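Local coordinates for flocculation protein FLO11 (Saccharomyces cerevisiae, PDB 4UYT) that mediates homotypic cell-cell adhesion between yeast cells through its N-terminal Flo11 domain, whose surface aromatic residues form two hydrophobic bands, at residues Leu61-Ile69 / Gln80-Ile91. Sequence-based numbering, arbitrary orientation. Where two conformers were deposited one is given.
Sequences LKYLWSLKI and QLYGYNENTYLI
Two backbone amides grip the carbonyl oxygen of Leu67: Leu81 N lies 2.9 Å from Leu67 O, tilted out of the carbonyl plane, while Tyr82 N, 3.0 Å from the same Leu67 O, sits in that plane on a lone pair. Tyr82 O also takes two donors, which reach it from opposite faces of its plane: Leu67 N at 2.9 Å and, high above the carbonyl plane, NE2 of Gln80. The bend of Gln80 at chi2 (81°) carries its amide forward along its own strand for that bond and lays OE1 beside the aliphatic chain of Lys68; a water then joins OE1 to Lys68 NZ. With Leu81 and Tyr82 both facing Leu67, the antiparallel hairpin of strands 64-70 and 79-83 contains a classic beta bulge, within the five-stranded sheet of this fibronectin type III-like domain. On the buried face, CD2 of Leu67 meets Ile91 CD1 at 3.8 Å, and Phe97 of strand 96-104 packs against both residues. The Tyr82 ring receives Leu61 CD1 over one face, 4.2 Å from its centroid, whereas the carbonyl oxygen of Trp65 lies at the ring edge. A second water ties the turn before strand 64-70 to the two tyrosines, donating to Leu61 O and Leu64 O and accepting from the hydroxyls of Tyr82 and Tyr84. Farther out, the six-membered ring of Trp65 and the Tyr84 ring are inclined by only 24° but slid apart, overlapping little; the closest atoms are Trp65 CZ3 and Tyr84 CD2, 3.4 Å apart. Nearly perpendicular to the indole, the amide of Asn85 brings OD1 to 3.7 Å from Trp65 CZ2.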
# COMPACT_ATOMS: atom_id res chain seq x y z
N LEU A 61 -2.24 5.69 -17.68
CA LEU A 61 -1.71 6.78 -16.86
C LEU A 61 -2.39 8.13 -17.13
O LEU A 61 -2.43 8.98 -16.25
CB LEU A 61 -0.19 6.89 -17.07
CG LEU A 61 0.55 7.87 -16.15
CD1 LEU A 61 0.43 7.48 -14.68
CD2 LEU A 61 2.02 7.99 -16.54
N LYS A 62 -2.91 8.34 -18.34
CA LYS A 62 -3.48 9.63 -18.69
C LYS A 62 -4.67 10.00 -17.80
O LYS A 62 -4.97 11.19 -17.62
CB LYS A 62 -3.89 9.67 -20.16
CG LYS A 62 -5.17 8.91 -20.48
CD LYS A 62 -5.36 8.75 -21.97
CE LYS A 62 -6.70 8.11 -22.27
NZ LYS A 62 -6.84 7.85 -23.73
N TYR A 63 -5.34 9.00 -17.24
CA TYR A 63 -6.49 9.27 -16.38
C TYR A 63 -6.11 9.76 -14.98
O TYR A 63 -6.96 10.23 -14.24
CB TYR A 63 -7.35 8.02 -16.24
CG TYR A 63 -7.98 7.51 -17.52
CD1 TYR A 63 -9.10 8.14 -18.06
CD2 TYR A 63 -7.46 6.42 -18.18
CE1 TYR A 63 -9.68 7.68 -19.22
CE2 TYR A 63 -8.03 5.95 -19.35
CZ TYR A 63 -9.14 6.59 -19.86
OH TYR A 63 -9.70 6.12 -21.03
N LEU A 64 -4.84 9.59 -14.62
CA LEU A 64 -4.37 9.88 -13.26
C LEU A 64 -3.95 11.34 -13.06
O LEU A 64 -3.19 11.90 -13.84
CB LEU A 64 -3.19 8.98 -12.95
CG LEU A 64 -2.71 9.01 -11.49
CD1 LEU A 64 -3.72 8.36 -10.56
CD2 LEU A 64 -1.37 8.30 -11.38
N TRP A 65 -4.44 11.94 -11.97
CA TRP A 65 -3.99 13.27 -11.53
C TRP A 65 -2.95 13.16 -10.41
O TRP A 65 -1.90 13.80 -10.48
CB TRP A 65 -5.19 14.13 -11.12
CG TRP A 65 -4.82 15.48 -10.64
CD1 TRP A 65 -5.02 15.97 -9.39
CD2 TRP A 65 -4.19 16.53 -11.39
NE1 TRP A 65 -4.56 17.26 -9.30
CE2 TRP A 65 -4.04 17.63 -10.51
CE3 TRP A 65 -3.72 16.64 -12.69
CZ2 TRP A 65 -3.46 18.84 -10.92
CZ3 TRP A 65 -3.15 17.85 -13.10
CH2 TRP A 65 -3.02 18.92 -12.21
N SER A 66 -3.22 12.35 -9.40
CA SER A 66 -2.27 12.23 -8.32
C SER A 66 -2.42 10.90 -7.61
O SER A 66 -3.50 10.29 -7.58
CB SER A 66 -2.43 13.37 -7.32
OG SER A 66 -3.68 13.28 -6.64
N LEU A 67 -1.31 10.47 -7.02
CA LEU A 67 -1.24 9.21 -6.30
C LEU A 67 -0.21 9.40 -5.20
O LEU A 67 0.92 9.81 -5.45
CB LEU A 67 -0.81 8.10 -7.26
CG LEU A 67 -0.72 6.70 -6.65
CD1 LEU A 67 -2.07 6.22 -6.19
CD2 LEU A 67 -0.12 5.73 -7.65
N LYS A 68 -0.61 9.10 -3.97
CA LYS A 68 0.32 9.23 -2.87
C LYS A 68 -0.05 8.27 -1.78
O LYS A 68 -1.22 7.92 -1.59
CB LYS A 68 0.37 10.64 -2.33
CG LYS A 68 -0.91 11.23 -1.84
CD LYS A 68 -0.64 12.61 -1.23
CE LYS A 68 -1.91 13.35 -0.92
NZ LYS A 68 -1.53 14.68 -0.36
N ILE A 69 0.97 7.85 -1.07
CA ILE A 69 0.81 7.05 0.12
C ILE A 69 0.72 8.04 1.29
O ILE A 69 1.53 8.97 1.40
CB ILE A 69 1.98 6.08 0.31
CG1 ILE A 69 2.33 5.36 -0.97
CG2 ILE A 69 1.66 5.12 1.43
CD1 ILE A 69 3.45 4.37 -0.87
N GLN A 80 4.79 10.76 -1.96
CA GLN A 80 4.22 11.10 -3.24
C GLN A 80 4.71 10.15 -4.32
O GLN A 80 5.91 9.94 -4.48
CB GLN A 80 4.56 12.54 -3.61
CG GLN A 80 3.65 13.11 -4.69
CD GLN A 80 2.31 13.60 -4.16
OE1 GLN A 80 2.21 14.15 -3.07
NE2 GLN A 80 1.27 13.39 -4.94
N LEU A 81 3.78 9.58 -5.09
CA LEU A 81 4.14 8.68 -6.20
C LEU A 81 3.92 9.33 -7.55
O LEU A 81 4.68 9.09 -8.47
CB LEU A 81 3.38 7.35 -6.14
CG LEU A 81 3.60 6.57 -4.84
CD1 LEU A 81 2.80 5.29 -4.90
CD2 LEU A 81 5.07 6.27 -4.59
N TYR A 82 2.88 10.16 -7.65
CA TYR A 82 2.58 10.84 -8.88
C TYR A 82 1.86 12.12 -8.53
O TYR A 82 0.94 12.13 -7.72
CB TYR A 82 1.69 9.99 -9.76
CG TYR A 82 1.61 10.46 -11.18
CD1 TYR A 82 2.55 10.06 -12.10
CD2 TYR A 82 0.59 11.29 -11.59
CE1 TYR A 82 2.47 10.44 -13.42
CE2 TYR A 82 0.48 11.68 -12.90
CZ TYR A 82 1.42 11.25 -13.81
OH TYR A 82 1.32 11.64 -15.12
N GLY A 83 2.24 13.19 -9.17
CA GLY A 83 1.50 14.41 -9.05
C GLY A 83 2.17 15.53 -9.81
O GLY A 83 3.36 15.80 -9.61
N TYR A 84 1.39 16.16 -10.67
CA TYR A 84 1.86 17.30 -11.40
C TYR A 84 2.23 18.45 -10.47
O TYR A 84 3.28 19.11 -10.63
CB TYR A 84 0.78 17.74 -12.39
CG TYR A 84 0.55 16.76 -13.52
CD1 TYR A 84 1.36 16.81 -14.64
CD2 TYR A 84 -0.44 15.78 -13.47
CE1 TYR A 84 1.17 15.93 -15.69
CE2 TYR A 84 -0.63 14.90 -14.52
CZ TYR A 84 0.19 14.97 -15.63
OH TYR A 84 0.01 14.11 -16.69
N ASN A 85 1.38 18.70 -9.47
CA ASN A 85 1.63 19.80 -8.54
C ASN A 85 2.99 19.69 -7.81
O ASN A 85 3.61 20.69 -7.46
CB ASN A 85 0.49 19.91 -7.52
CG ASN A 85 -0.81 20.39 -8.12
OD1 ASN A 85 -0.88 20.87 -9.25
ND2 ASN A 85 -1.87 20.27 -7.34
N GLU A 86 3.38 18.43 -7.58
CA GLU A 86 4.58 18.09 -6.83
C GLU A 86 5.76 17.65 -7.70
O GLU A 86 6.76 17.17 -7.18
CB GLU A 86 4.27 16.98 -5.83
CG GLU A 86 3.21 17.36 -4.81
CD GLU A 86 1.76 17.15 -5.25
OE1 GLU A 86 1.49 16.61 -6.34
OE2 GLU A 86 0.87 17.51 -4.46
N ASN A 87 5.64 17.80 -9.02
CA ASN A 87 6.68 17.40 -9.95
C ASN A 87 7.17 16.00 -9.70
O ASN A 87 8.39 15.75 -9.77
CB ASN A 87 7.87 18.39 -9.89
CG ASN A 87 7.42 19.82 -9.98
OD1 ASN A 87 7.65 20.63 -9.06
ND2 ASN A 87 6.71 20.13 -11.05
N THR A 88 6.25 15.09 -9.39
CA THR A 88 6.62 13.76 -9.02
C THR A 88 6.06 12.75 -9.99
O THR A 88 4.86 12.70 -10.21
CB THR A 88 6.11 13.46 -7.61
OG1 THR A 88 6.65 14.42 -6.70
CG2 THR A 88 6.54 12.08 -7.18
N TYR A 89 6.92 11.92 -10.56
CA TYR A 89 6.54 10.98 -11.62
C TYR A 89 7.26 9.67 -11.41
O TYR A 89 8.15 9.30 -12.16
CB TYR A 89 6.84 11.60 -13.00
CG TYR A 89 6.33 13.03 -13.10
CD1 TYR A 89 4.98 13.31 -13.29
CD2 TYR A 89 7.19 14.11 -12.97
CE1 TYR A 89 4.51 14.60 -13.36
CE2 TYR A 89 6.73 15.41 -13.05
CZ TYR A 89 5.38 15.66 -13.24
OH TYR A 89 4.85 16.92 -13.32
N LEU A 90 6.89 8.97 -10.34
CA LEU A 90 7.64 7.79 -9.90
C LEU A 90 6.96 6.47 -10.21
O LEU A 90 7.47 5.42 -9.81
CB LEU A 90 7.91 7.89 -8.41
CG LEU A 90 8.78 9.08 -8.01
CD1 LEU A 90 8.82 9.17 -6.50
CD2 LEU A 90 10.18 8.95 -8.59
N ILE A 91 5.80 6.53 -10.86
CA ILE A 91 5.13 5.35 -11.37
C ILE A 91 4.61 5.66 -12.75
O ILE A 91 4.32 6.81 -13.06
CB ILE A 91 3.96 4.90 -10.46
CG1 ILE A 91 2.86 5.97 -10.31
CG2 ILE A 91 4.49 4.53 -9.09
CD1 ILE A 91 1.60 5.62 -11.08
O HOH W 1 -1.40 11.61 -15.93
O HOH W 2 0.70 15.84 -1.49